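Local coordinates for histidine kinase (Synechocystis sp., PDB 5DFY), which is a cyanobacteriochrome photoreceptor and probable phosphorelay sensor kinase, seen here as its third GAF domain, which carries a covalently bound phycocyanobilin that senses light, at residues R144-V156 and L165-W177. Numbering follows the deposited sequence.
Sequences RRFEIRAFLTVPV and LLGAYQNGAPRHW. With CYC (phycocyanobilin), chain B.
Arg149 and Leu152 meet residues 165-177 across an antiparallel beta hairpin in the central sheet of the bilin-binding GAF domain. The hairpin begins with a classic beta bulge: Arg149 and Ala150 both face Gln170. Gln170 O accepts from Arg149 N at 2.9 Å and also from Ala150 N. The Arg149 side chain then runs beside Pro174. Its guanidinium lays one face against Pro174 CD, 3.6 Å from Arg149 CZ, while NE forms a salt bridge with Asp129. Farther along, Leu152 and Ala168 form a hydrogen-bonded pair. Leu152 N donates to Ala168 O at 2.8 Å.

On the Leu152 face of the sheet, Trp177 folds back over the strand. Leu152 CB sits over the six-membered ring in a CH-pi contact, 3.9 Å from the centroid and 8° off the normal. Arg175 CD lies on the opposite ring face, so the indole is sandwiched. Trp177 NE1 is hydrogen-bonded to Val127 O of the neighbouring strand 125-127. With an alanine here instead of Trp177, Leu152 CB is likely to lose the ring it packs on, and Val127 O its indole donor.

The Phe151 face belongs to the chromophore pocket. Ile148 CD1 packs against the Tyr169 ring, and Phe151 CB lies 3.5 Å from Tyr169 CD1. With Tyr169 CG anti to the carbonyl carbon (chi1 -52°), the ring extends along this face over Gly167, where a CB would clash with the hydroxyl. Phycocyanobilin OB takes two hydrogen bonds, from Thr153 OG1 at 2.9 Å and from Tyr169 OH at 2.6 Å, and lies in the plane of the tyrosine ring at its edge.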
loop_
_atom_site.group_PDB
_atom_site.type_symbol
_atom_site.label_atom_id
_atom_site.label_comp_id
_atom_site.label_asym_id
_atom_site.label_seq_id
_atom_site.Cartn_x
_atom_site.Cartn_y
_atom_site.Cartn_z
ATOM N N ARG A 144 17.735 -27.234 7.246
ATOM C CA ARG A 144 17.753 -28.354 8.190
ATOM C C ARG A 144 17.763 -27.893 9.641
ATOM O O ARG A 144 17.058 -28.446 10.490
ATOM C CB ARG A 144 18.971 -29.238 7.916
ATOM C CG ARG A 144 18.906 -29.945 6.607
ATOM C CD ARG A 144 20.261 -30.554 6.305
ATOM N NE ARG A 144 20.172 -31.514 5.225
ATOM C CZ ARG A 144 21.222 -32.141 4.713
ATOM N NH1 ARG A 144 22.434 -31.885 5.175
ATOM N NH2 ARG A 144 21.056 -33.011 3.730
ATOM N N ARG A 145 18.556 -26.866 9.929
ATOM C CA ARG A 145 18.670 -26.329 11.279
ATOM C C ARG A 145 17.313 -25.865 11.803
ATOM O O ARG A 145 16.983 -26.035 12.981
ATOM C CB ARG A 145 19.689 -25.176 11.275
ATOM C CG ARG A 145 19.805 -24.362 12.524
ATOM C CD ARG A 145 20.775 -23.187 12.252
ATOM N NE ARG A 145 20.656 -22.135 13.254
ATOM C CZ ARG A 145 20.838 -20.835 13.024
ATOM N NH1 ARG A 145 21.141 -20.388 11.810
ATOM N NH2 ARG A 145 20.696 -19.973 14.021
ATOM N N PHE A 146 16.514 -25.282 10.912
ATOM C CA PHE A 146 15.200 -24.791 11.282
ATOM C C PHE A 146 14.091 -25.820 11.041
ATOM O O PHE A 146 12.904 -25.509 11.130
ATOM C CB PHE A 146 14.932 -23.488 10.529
ATOM C CG PHE A 146 15.878 -22.375 10.929
ATOM C CD1 PHE A 146 16.204 -22.165 12.263
ATOM C CD2 PHE A 146 16.453 -21.567 9.984
ATOM C CE1 PHE A 146 17.080 -21.162 12.622
ATOM C CE2 PHE A 146 17.330 -20.570 10.346
ATOM C CZ PHE A 146 17.632 -20.362 11.651
ATOM N N GLU A 147 14.477 -27.066 10.811
ATOM C CA GLU A 147 13.552 -28.189 10.644
ATOM C C GLU A 147 12.549 -27.923 9.508
ATOM O O GLU A 147 11.367 -28.220 9.617
ATOM C CB GLU A 147 12.821 -28.514 11.961
ATOM C CG GLU A 147 12.297 -29.942 11.969
ATOM C CD GLU A 147 11.757 -30.409 13.311
ATOM O OE1 GLU A 147 11.493 -29.585 14.217
ATOM O OE2 GLU A 147 11.585 -31.634 13.470
ATOM N N ILE A 148 13.055 -27.376 8.410
ATOM C CA ILE A 148 12.240 -27.081 7.240
ATOM C C ILE A 148 12.453 -28.173 6.193
ATOM O O ILE A 148 13.539 -28.285 5.629
ATOM C CB ILE A 148 12.600 -25.713 6.634
ATOM C CG1 ILE A 148 12.281 -24.596 7.639
ATOM C CG2 ILE A 148 11.796 -25.500 5.369
ATOM C CD1 ILE A 148 12.894 -23.236 7.291
ATOM N N ARG A 149 11.437 -28.990 5.949
ATOM C CA ARG A 149 11.504 -30.000 4.903
ATOM C C ARG A 149 10.888 -29.508 3.600
ATOM O O ARG A 149 11.266 -29.953 2.525
ATOM C CB ARG A 149 10.797 -31.271 5.346
ATOM C CG ARG A 149 10.857 -32.413 4.330
ATOM C CD ARG A 149 12.293 -32.915 4.111
ATOM N NE ARG A 149 12.292 -33.951 3.094
ATOM C CZ ARG A 149 11.958 -35.218 3.324
ATOM N NH1 ARG A 149 11.634 -35.629 4.549
ATOM N NH2 ARG A 149 11.951 -36.083 2.324
ATOM N N ALA A 150 9.902 -28.618 3.714
ATOM C CA ALA A 150 9.186 -28.060 2.552
ATOM C C ALA A 150 8.797 -26.647 2.935
ATOM O O ALA A 150 8.499 -26.411 4.094
ATOM C CB ALA A 150 7.947 -28.858 2.205
ATOM N N PHE A 151 8.809 -25.698 1.998
ATOM C CA PHE A 151 8.419 -24.332 2.359
ATOM C C PHE A 151 7.715 -23.617 1.238
ATOM O O PHE A 151 7.911 -23.910 0.068
ATOM C CB PHE A 151 9.627 -23.506 2.828
ATOM C CG PHE A 151 10.648 -23.187 1.772
ATOM C CD1 PHE A 151 10.490 -22.082 0.941
ATOM C CD2 PHE A 151 11.800 -23.949 1.651
ATOM C CE1 PHE A 151 11.440 -21.766 -0.024
ATOM C CE2 PHE A 151 12.764 -23.636 0.691
ATOM C CZ PHE A 151 12.585 -22.545 -0.150
ATOM N N LEU A 152 6.919 -22.641 1.629
ATOM C CA LEU A 152 6.254 -21.754 0.697
ATOM C C LEU A 152 6.456 -20.342 1.263
ATOM O O LEU A 152 5.930 -20.032 2.338
ATOM C CB LEU A 152 4.785 -22.121 0.580
ATOM C CG LEU A 152 3.844 -21.170 -0.159
ATOM C CD1 LEU A 152 4.377 -20.713 -1.467
ATOM C CD2 LEU A 152 2.498 -21.834 -0.307
ATOM N N THR A 153 7.240 -19.505 0.579
ATOM C CA THR A 153 7.610 -18.217 1.130
ATOM C C THR A 153 7.232 -17.143 0.117
ATOM O O THR A 153 7.587 -17.227 -1.052
ATOM C CB THR A 153 9.117 -18.205 1.513
ATOM O OG1 THR A 153 9.319 -19.198 2.533
ATOM C CG2 THR A 153 9.566 -16.860 2.051
ATOM N N VAL A 154 6.458 -16.165 0.589
ATOM C CA VAL A 154 5.877 -15.115 -0.263
ATOM C C VAL A 154 6.266 -13.738 0.260
ATOM O O VAL A 154 6.638 -13.582 1.418
ATOM C CB VAL A 154 4.353 -15.228 -0.345
ATOM C CG1 VAL A 154 3.941 -16.581 -0.831
ATOM C CG2 VAL A 154 3.703 -14.955 0.997
ATOM N N PRO A 155 6.184 -12.711 -0.600
ATOM C CA PRO A 155 6.578 -11.375 -0.168
ATOM C C PRO A 155 5.486 -10.611 0.554
ATOM O O PRO A 155 4.311 -10.794 0.240
ATOM C CB PRO A 155 6.912 -10.668 -1.494
ATOM C CG PRO A 155 6.133 -11.371 -2.507
ATOM C CD PRO A 155 5.865 -12.772 -2.039
ATOM N N VAL A 156 5.885 -9.777 1.511
ATOM C CA VAL A 156 4.981 -8.876 2.200
ATOM C C VAL A 156 5.333 -7.450 1.795
ATOM O O VAL A 156 6.399 -6.942 2.191
ATOM C CB VAL A 156 5.090 -9.026 3.724
ATOM C CG1 VAL A 156 4.106 -8.090 4.392
ATOM C CG2 VAL A 156 4.832 -10.464 4.151
ATOM N N LEU A 165 8.968 -11.068 4.504
ATOM C CA LEU A 165 8.540 -12.339 3.953
ATOM C C LEU A 165 7.594 -13.020 4.931
ATOM O O LEU A 165 7.729 -12.867 6.138
ATOM C CB LEU A 165 9.721 -13.272 3.680
ATOM C CG LEU A 165 10.868 -12.720 2.843
ATOM C CD1 LEU A 165 12.002 -13.738 2.748
ATOM C CD2 LEU A 165 10.390 -12.375 1.472
ATOM N N LEU A 166 6.674 -13.785 4.376
ATOM C CA LEU A 166 5.757 -14.650 5.123
ATOM C C LEU A 166 5.993 -16.078 4.652
ATOM O O LEU A 166 5.834 -16.376 3.476
ATOM C CB LEU A 166 4.306 -14.219 4.883
ATOM C CG LEU A 166 3.225 -15.052 5.580
ATOM C CD1 LEU A 166 3.359 -15.020 7.082
ATOM C CD2 LEU A 166 1.864 -14.525 5.181
ATOM N N GLY A 167 6.449 -16.944 5.561
ATOM C CA GLY A 167 6.767 -18.319 5.216
ATOM C C GLY A 167 5.876 -19.337 5.893
ATOM O O GLY A 167 5.538 -19.189 7.055
ATOM N N ALA A 168 5.509 -20.359 5.140
ATOM C CA ALA A 168 4.789 -21.526 5.633
ATOM C C ALA A 168 5.687 -22.758 5.429
ATOM O O ALA A 168 6.272 -22.940 4.359
ATOM C CB ALA A 168 3.481 -21.684 4.918
ATOM N N TYR A 169 5.785 -23.598 6.463
ATOM C CA TYR A 169 6.784 -24.672 6.507
ATOM C C TYR A 169 6.175 -25.986 6.918
ATOM O O TYR A 169 5.327 -26.035 7.803
ATOM C CB TYR A 169 7.908 -24.318 7.483
ATOM C CG TYR A 169 8.490 -22.958 7.190
ATOM C CD1 TYR A 169 9.460 -22.801 6.218
ATOM C CD2 TYR A 169 8.024 -21.831 7.841
ATOM C CE1 TYR A 169 9.979 -21.542 5.919
ATOM C CE2 TYR A 169 8.535 -20.582 7.561
ATOM C CZ TYR A 169 9.515 -20.448 6.601
ATOM O OH TYR A 169 9.996 -19.187 6.325
ATOM N N GLN A 170 6.613 -27.047 6.243
ATOM C CA GLN A 170 6.332 -28.414 6.666
ATOM C C GLN A 170 7.620 -28.963 7.224
ATOM O O GLN A 170 8.662 -28.844 6.601
ATOM C CB GLN A 170 5.817 -29.270 5.500
ATOM C CG GLN A 170 4.772 -30.297 5.897
ATOM C CD GLN A 170 3.421 -29.676 6.212
ATOM O OE1 GLN A 170 3.184 -28.507 5.925
ATOM N NE2 GLN A 170 2.531 -30.454 6.795
ATOM N N ASN A 171 7.532 -29.589 8.393
ATOM C CA ASN A 171 8.713 -29.964 9.164
ATOM C C ASN A 171 9.121 -31.423 9.083
ATOM O O ASN A 171 10.301 -31.730 9.231
ATOM C CB ASN A 171 8.496 -29.649 10.629
ATOM C CG ASN A 171 8.607 -28.186 10.938
ATOM O OD1 ASN A 171 8.314 -27.335 10.095
ATOM N ND2 ASN A 171 9.051 -27.877 12.140
ATOM N N GLY A 172 8.151 -32.298 8.864
ATOM C CA GLY A 172 8.381 -33.731 9.002
ATOM C C GLY A 172 8.164 -34.597 7.789
ATOM O O GLY A 172 8.273 -35.825 7.882
ATOM N N ALA A 173 7.850 -33.985 6.654
ATOM C CA ALA A 173 7.612 -34.705 5.410
ATOM C C ALA A 173 7.640 -33.705 4.268
ATOM O O ALA A 173 7.399 -32.511 4.474
ATOM C CB ALA A 173 6.285 -35.411 5.436
ATOM N N PRO A 174 7.910 -34.184 3.054
ATOM C CA PRO A 174 7.780 -33.287 1.909
ATOM C C PRO A 174 6.322 -32.949 1.677
ATOM O O PRO A 174 5.415 -33.603 2.204
ATOM C CB PRO A 174 8.392 -34.082 0.755
ATOM C CG PRO A 174 8.399 -35.492 1.193
ATOM C CD PRO A 174 8.411 -35.520 2.682
ATOM N N ARG A 175 6.093 -31.904 0.893
ATOM C CA ARG A 175 4.752 -31.448 0.636
ATOM C C ARG A 175 4.683 -30.866 -0.749
ATOM O O ARG A 175 5.406 -29.916 -1.044
ATOM C CB ARG A 175 4.330 -30.387 1.649
ATOM C CG ARG A 175 2.950 -29.859 1.407
ATOM C CD ARG A 175 2.484 -29.021 2.566
ATOM N NE ARG A 175 1.146 -28.531 2.311
ATOM C CZ ARG A 175 0.348 -27.992 3.208
ATOM N NH1 ARG A 175 0.751 -27.844 4.460
ATOM N NH2 ARG A 175 -0.862 -27.592 2.854
ATOM N N HIS A 176 3.781 -31.383 -1.568
ATOM C CA HIS A 176 3.553 -30.780 -2.874
ATOM C C HIS A 176 2.588 -29.621 -2.718
ATOM O O HIS A 176 1.404 -29.839 -2.485
ATOM C CB HIS A 176 2.994 -31.779 -3.871
ATOM C CG HIS A 176 2.723 -31.175 -5.215
ATOM N ND1 HIS A 176 1.556 -31.394 -5.917
ATOM C CD2 HIS A 176 3.464 -30.332 -5.974
ATOM C CE1 HIS A 176 1.599 -30.728 -7.058
ATOM N NE2 HIS A 176 2.744 -30.072 -7.115
ATOM N N TRP A 177 3.107 -28.399 -2.834
ATOM C CA TRP A 177 2.293 -27.210 -2.683
ATOM C C TRP A 177 1.413 -27.001 -3.910
ATOM O O TRP A 177 1.915 -27.013 -5.028
ATOM C CB TRP A 177 3.173 -25.990 -2.472
ATOM C CG TRP A 177 4.104 -26.088 -1.280
ATOM C CD1 TRP A 177 5.436 -26.388 -1.303
ATOM C CD2 TRP A 177 3.768 -25.870 0.093
ATOM N NE1 TRP A 177 5.952 -26.355 -0.031
ATOM C CE2 TRP A 177 4.944 -26.040 0.842
ATOM C CE3 TRP A 177 2.582 -25.543 0.764
ATOM C CZ2 TRP A 177 4.971 -25.903 2.224
ATOM C CZ3 TRP A 177 2.617 -25.411 2.130
ATOM C CH2 TRP A 177 3.801 -25.575 2.844
HETATM C CHA CYC B . 18.119 -18.441 -1.585
HETATM N NA CYC B . 17.326 -17.985 0.784
HETATM C C1A CYC B . 17.184 -18.145 -0.669
HETATM C C2A CYC B . 15.730 -17.928 -0.979
HETATM C C3A CYC B . 15.023 -17.651 0.249
HETATM C C4A CYC B . 16.011 -17.699 1.339
HETATM C CMA CYC B . 13.548 -17.362 0.343
HETATM C CAA CYC B . 15.157 -17.928 -2.385
HETATM C CBA CYC B . 15.494 -16.500 -2.868
HETATM C CGA CYC B . 15.138 -16.166 -4.316
HETATM O O1A CYC B . 14.865 -17.096 -5.107
HETATM O O2A CYC B . 15.140 -14.959 -4.743
HETATM C CHB CYC B . 15.858 -17.428 2.796
HETATM N NB CYC B . 13.650 -18.567 3.150
HETATM C C1B CYC B . 14.741 -17.608 3.481
HETATM C C2B CYC B . 14.385 -16.913 4.723
HETATM C C3B CYC B . 13.148 -17.397 5.169
HETATM C C4B CYC B . 12.660 -18.444 4.244
HETATM C CMB CYC B . 15.257 -15.856 5.366
HETATM C CAB CYC B . 12.397 -16.953 6.419
HETATM C CBB CYC B . 11.121 -16.222 6.029
HETATM O OB CYC B . 11.645 -19.098 4.288
HETATM N NC CYC B . 21.441 -18.884 2.766
HETATM C C1C CYC B . 21.811 -19.153 3.915
HETATM C C2C CYC B . 23.524 -19.299 3.940
HETATM C C3C CYC B . 23.931 -18.636 2.890
HETATM C C4C CYC B . 22.694 -18.782 1.858
HETATM C CMC CYC B . 24.094 -18.842 5.331
HETATM C CAC CYC B . 25.318 -19.107 2.180
HETATM C CBC CYC B . 26.474 -18.681 3.055
HETATM O OC CYC B . 21.108 -19.298 4.896
HETATM C CHD CYC B . 22.772 -18.696 0.522
HETATM N ND CYC B . 20.278 -18.458 -0.081
HETATM C C1D CYC B . 21.584 -18.728 -0.385
HETATM C C2D CYC B . 21.684 -19.059 -1.705
HETATM C C3D CYC B . 20.440 -18.985 -2.241
HETATM C C4D CYC B . 19.567 -18.608 -1.226
HETATM C CMD CYC B . 22.997 -19.413 -2.390
HETATM C CAD CYC B . 20.068 -19.260 -3.676
HETATM C CBD CYC B . 19.499 -20.657 -3.825
HETATM C CGD CYC B . 20.579 -21.685 -3.536
HETATM O O1D CYC B . 20.543 -22.389 -2.491
HETATM O O2D CYC B . 21.539 -21.849 -4.338
HETATM O O HOH W 1 10.071 -25.234 10.125
HETATM O O HOH W 2 11.445 -33.233 11.299
#